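Local coordinates for putative p22 protein (Leishmania major, PDB 1YQF) that is of unknown function but belongs to the mitochondrial glycoprotein (MAM33) family, is related in sequence to human p32, and forms a trimer, at residues F71-N83 and S91-G103. Residues are numbered along the deposited sequence; the frame is centred on the assembly and turned at random.
Sequences FEGEDLVVRYSTN and SHNIFVYITQKNG
Glu74 and Gln100, side by side where strands 74-81 and 92-99 stop bonding directly, are bridged by a water that donates to Glu74 OE2 and accepts from Gln100 NE2; the Glu74 carboxylate and Gln100 amide planes stand 83° apart, while Glu74 OE1 forms a salt bridge with Arg169. At the other end a second water accepts from Ser81 N and donates to Asn93 O (2.7 Å), just past the last direct pair, Arg79 with Phe95. Between these ends six backbone bonds join Asp75, Val77 and Arg79 to Thr99, Tyr97 and Phe95; the shortest, Tyr97 N to Val77 O at 2.7 Å, is nearly straight at 172°. The antiparallel strands make a long-looped beta hairpin at the centre of this chain's antiparallel sheet, between strands 64-71 and 105-113, consistent with the consecutively antiparallel sheet of p32 relatives. On one face, Leu76 CD2 lies alongside Ile98, 3.7 Å from its CG1, and Val78 CG1 meets Ile94 CD1 at 4.1 Å; neighbouring Tyr80 sends its ring toward helix 173-202. The other face carries Val77, Arg79 and Tyr97. With CG anti to the carbonyl carbon, the Tyr97 ring lies alongside Val77 and Arg79; its edge meets Arg79 CB, 4.0 Å from CE1. Arg79 leads obliquely past that ring, guanidinium and ring planes 51° apart; its NE forms a salt bridge with Asp66 and its NH1 bonds to Lys132 O, which together limit rotation of the guanidinium. A third water donates to Asp75 O and also bonds Thr99 OG1 (2.7 Å), which is also hydrogen-bonded to Thr105 OG1.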
# COMPACT_ATOMS: atom_id res chain seq x y z
N PHE A 71 -30.25 -11.57 6.86
CA PHE A 71 -30.60 -11.62 8.28
C PHE A 71 -31.42 -10.39 8.66
O PHE A 71 -30.87 -9.29 8.80
CB PHE A 71 -29.32 -11.68 9.13
CG PHE A 71 -29.58 -11.67 10.62
CD1 PHE A 71 -29.84 -12.85 11.30
CD2 PHE A 71 -29.58 -10.47 11.33
CE1 PHE A 71 -30.08 -12.84 12.66
CE2 PHE A 71 -29.82 -10.46 12.70
CZ PHE A 71 -30.07 -11.65 13.36
N GLU A 72 -32.73 -10.58 8.82
CA GLU A 72 -33.65 -9.50 9.21
C GLU A 72 -33.64 -8.33 8.22
O GLU A 72 -33.61 -7.17 8.61
CB GLU A 72 -33.32 -8.98 10.63
CG GLU A 72 -32.97 -10.05 11.66
CD GLU A 72 -34.11 -11.00 11.98
OE1 GLU A 72 -35.26 -10.76 11.55
OE2 GLU A 72 -33.85 -12.00 12.68
N GLY A 73 -33.65 -8.66 6.92
CA GLY A 73 -33.64 -7.65 5.87
C GLY A 73 -32.26 -7.10 5.51
O GLY A 73 -32.11 -6.41 4.50
N GLU A 74 -31.26 -7.39 6.34
CA GLU A 74 -29.89 -6.94 6.10
C GLU A 74 -29.17 -7.88 5.14
O GLU A 74 -29.34 -9.09 5.21
CB GLU A 74 -29.11 -6.89 7.42
CG GLU A 74 -29.70 -5.96 8.48
CD GLU A 74 -29.09 -6.18 9.85
OE1 GLU A 74 -28.21 -7.05 9.99
OE2 GLU A 74 -29.50 -5.48 10.80
N ASP A 75 -28.35 -7.33 4.25
CA ASP A 75 -27.49 -8.12 3.38
C ASP A 75 -26.10 -8.23 4.01
O ASP A 75 -25.37 -7.25 4.09
CB ASP A 75 -27.39 -7.48 2.00
CG ASP A 75 -28.71 -7.48 1.26
OD1 ASP A 75 -29.66 -8.24 1.57
OD2 ASP A 75 -28.86 -6.69 0.30
N LEU A 76 -25.75 -9.43 4.46
CA LEU A 76 -24.45 -9.67 5.09
C LEU A 76 -23.45 -10.24 4.09
O LEU A 76 -23.80 -11.08 3.27
CB LEU A 76 -24.58 -10.61 6.29
CG LEU A 76 -25.64 -10.26 7.34
CD1 LEU A 76 -25.71 -11.36 8.39
CD2 LEU A 76 -25.36 -8.92 7.99
N VAL A 77 -22.21 -9.78 4.17
CA VAL A 77 -21.12 -10.32 3.36
C VAL A 77 -19.87 -10.43 4.22
O VAL A 77 -19.45 -9.45 4.83
CB VAL A 77 -20.82 -9.43 2.14
CG1 VAL A 77 -19.65 -9.98 1.34
CG2 VAL A 77 -22.05 -9.31 1.24
N VAL A 78 -19.28 -11.62 4.28
CA VAL A 78 -18.00 -11.82 4.95
C VAL A 78 -16.98 -12.16 3.87
O VAL A 78 -17.05 -13.21 3.24
CB VAL A 78 -18.06 -12.96 5.98
CG1 VAL A 78 -16.71 -13.15 6.65
CG2 VAL A 78 -19.14 -12.67 7.02
N ARG A 79 -16.04 -11.25 3.66
CA ARG A 79 -15.07 -11.36 2.57
C ARG A 79 -13.69 -11.71 3.11
O ARG A 79 -13.24 -11.16 4.10
CB ARG A 79 -15.02 -10.04 1.81
CG ARG A 79 -13.96 -9.98 0.72
CD ARG A 79 -14.11 -8.78 -0.18
NE ARG A 79 -15.36 -8.81 -0.95
CZ ARG A 79 -15.88 -7.76 -1.58
NH1 ARG A 79 -15.26 -6.59 -1.55
NH2 ARG A 79 -17.02 -7.88 -2.25
N TYR A 80 -13.03 -12.63 2.43
CA TYR A 80 -11.67 -13.03 2.78
C TYR A 80 -10.90 -13.49 1.56
O TYR A 80 -11.48 -13.75 0.51
CB TYR A 80 -11.69 -14.15 3.82
CG TYR A 80 -12.36 -15.41 3.33
CD1 TYR A 80 -13.75 -15.50 3.26
CD2 TYR A 80 -11.61 -16.52 2.93
CE1 TYR A 80 -14.37 -16.65 2.81
CE2 TYR A 80 -12.23 -17.68 2.48
CZ TYR A 80 -13.61 -17.74 2.43
OH TYR A 80 -14.23 -18.88 1.98
N SER A 81 -9.59 -13.60 1.73
CA SER A 81 -8.70 -14.09 0.69
C SER A 81 -7.98 -15.32 1.23
O SER A 81 -7.64 -15.39 2.41
CB SER A 81 -7.69 -13.01 0.30
OG SER A 81 -6.77 -13.48 -0.66
N THR A 82 -7.74 -16.30 0.35
CA THR A 82 -7.00 -17.50 0.73
C THR A 82 -5.50 -17.32 0.47
O THR A 82 -4.72 -18.24 0.66
CB THR A 82 -7.52 -18.73 -0.03
OG1 THR A 82 -7.35 -18.55 -1.45
CG2 THR A 82 -9.02 -18.88 0.15
N ASN A 83 -5.12 -16.12 0.01
CA ASN A 83 -3.72 -15.75 -0.11
C ASN A 83 -3.14 -15.47 1.26
O ASN A 83 -3.82 -14.94 2.14
CB ASN A 83 -3.54 -14.51 -1.00
CG ASN A 83 -3.45 -14.84 -2.47
OD1 ASN A 83 -2.89 -15.88 -2.85
ND2 ASN A 83 -3.99 -13.97 -3.32
N SER A 91 -2.01 -15.05 10.69
CA SER A 91 -3.24 -14.27 10.80
C SER A 91 -4.14 -14.44 9.58
O SER A 91 -3.66 -14.66 8.47
CB SER A 91 -2.91 -12.79 10.99
OG SER A 91 -4.09 -12.02 11.20
N HIS A 92 -5.44 -14.34 9.82
CA HIS A 92 -6.45 -14.44 8.76
C HIS A 92 -7.41 -13.27 8.92
O HIS A 92 -8.15 -13.21 9.90
CB HIS A 92 -7.21 -15.76 8.87
CG HIS A 92 -6.40 -16.95 8.48
ND1 HIS A 92 -6.33 -17.41 7.18
CD2 HIS A 92 -5.62 -17.79 9.21
CE1 HIS A 92 -5.55 -18.48 7.13
NE2 HIS A 92 -5.10 -18.72 8.35
N ASN A 93 -7.39 -12.35 7.96
CA ASN A 93 -8.24 -11.16 8.03
C ASN A 93 -9.55 -11.36 7.28
O ASN A 93 -9.59 -11.97 6.21
CB ASN A 93 -7.48 -9.95 7.48
CG ASN A 93 -6.31 -9.55 8.37
OD1 ASN A 93 -6.40 -9.58 9.60
ND2 ASN A 93 -5.20 -9.17 7.74
N ILE A 94 -10.64 -10.85 7.86
CA ILE A 94 -11.94 -10.85 7.20
C ILE A 94 -12.58 -9.47 7.25
O ILE A 94 -12.34 -8.69 8.17
CB ILE A 94 -12.90 -11.91 7.82
CG1 ILE A 94 -13.22 -11.58 9.28
CG2 ILE A 94 -12.31 -13.30 7.69
CD1 ILE A 94 -14.24 -12.52 9.91
N PHE A 95 -13.39 -9.18 6.24
CA PHE A 95 -14.10 -7.92 6.15
C PHE A 95 -15.58 -8.23 6.13
O PHE A 95 -16.07 -8.87 5.21
CB PHE A 95 -13.64 -7.16 4.91
CG PHE A 95 -12.17 -6.91 4.90
CD1 PHE A 95 -11.29 -7.86 4.39
CD2 PHE A 95 -11.65 -5.75 5.48
CE1 PHE A 95 -9.92 -7.64 4.43
CE2 PHE A 95 -10.28 -5.54 5.51
CZ PHE A 95 -9.42 -6.48 4.98
N VAL A 96 -16.28 -7.80 7.18
CA VAL A 96 -17.70 -8.07 7.34
C VAL A 96 -18.50 -6.84 6.91
O VAL A 96 -18.30 -5.76 7.44
CB VAL A 96 -18.05 -8.40 8.81
CG1 VAL A 96 -19.52 -8.74 8.96
CG2 VAL A 96 -17.19 -9.54 9.32
N TYR A 97 -19.40 -7.01 5.95
CA TYR A 97 -20.24 -5.92 5.47
C TYR A 97 -21.69 -6.17 5.87
O TYR A 97 -22.22 -7.26 5.67
CB TYR A 97 -20.12 -5.77 3.96
CG TYR A 97 -18.70 -5.57 3.48
CD1 TYR A 97 -17.87 -6.66 3.23
CD2 TYR A 97 -18.18 -4.29 3.29
CE1 TYR A 97 -16.55 -6.48 2.80
CE2 TYR A 97 -16.86 -4.10 2.86
CZ TYR A 97 -16.06 -5.21 2.61
OH TYR A 97 -14.77 -5.04 2.17
N ILE A 98 -22.33 -5.16 6.43
CA ILE A 98 -23.74 -5.22 6.81
C ILE A 98 -24.43 -4.08 6.09
O ILE A 98 -24.22 -2.92 6.42
CB ILE A 98 -23.90 -5.08 8.35
CG1 ILE A 98 -23.08 -6.17 9.06
CG2 ILE A 98 -25.37 -5.17 8.74
CD1 ILE A 98 -23.19 -6.15 10.57
N THR A 99 -25.23 -4.41 5.08
CA THR A 99 -25.89 -3.41 4.25
C THR A 99 -27.39 -3.33 4.56
O THR A 99 -28.10 -4.33 4.52
CB THR A 99 -25.67 -3.74 2.76
OG1 THR A 99 -24.29 -3.57 2.43
CG2 THR A 99 -26.41 -2.75 1.86
N GLN A 100 -27.85 -2.13 4.88
CA GLN A 100 -29.26 -1.88 5.16
C GLN A 100 -30.05 -1.78 3.86
O GLN A 100 -29.47 -1.75 2.77
CB GLN A 100 -29.42 -0.58 5.96
CG GLN A 100 -28.67 -0.53 7.29
CD GLN A 100 -29.20 -1.51 8.33
OE1 GLN A 100 -30.30 -2.03 8.20
NE2 GLN A 100 -28.41 -1.76 9.36
N LYS A 101 -31.37 -1.73 3.99
CA LYS A 101 -32.27 -1.59 2.84
C LYS A 101 -31.97 -0.32 2.03
O LYS A 101 -31.95 -0.35 0.79
CB LYS A 101 -33.73 -1.59 3.32
CG LYS A 101 -34.78 -1.49 2.21
CD LYS A 101 -36.13 -2.08 2.64
CE LYS A 101 -36.75 -1.34 3.82
NZ LYS A 101 -37.05 0.09 3.52
N ASN A 102 -31.70 0.78 2.73
CA ASN A 102 -31.37 2.05 2.07
C ASN A 102 -29.95 2.14 1.48
O ASN A 102 -29.61 3.15 0.87
CB ASN A 102 -31.63 3.21 3.04
CG ASN A 102 -30.54 3.38 4.08
OD1 ASN A 102 -29.88 2.41 4.48
ND2 ASN A 102 -30.34 4.61 4.53
N GLY A 103 -29.14 1.11 1.69
CA GLY A 103 -27.80 1.06 1.11
C GLY A 103 -26.66 1.34 2.07
O GLY A 103 -25.52 0.94 1.82
O HOH W 1 -28.00 -3.36 11.65
O HOH W 2 -23.31 -6.09 2.75
O HOH W 3 -8.36 -11.67 3.80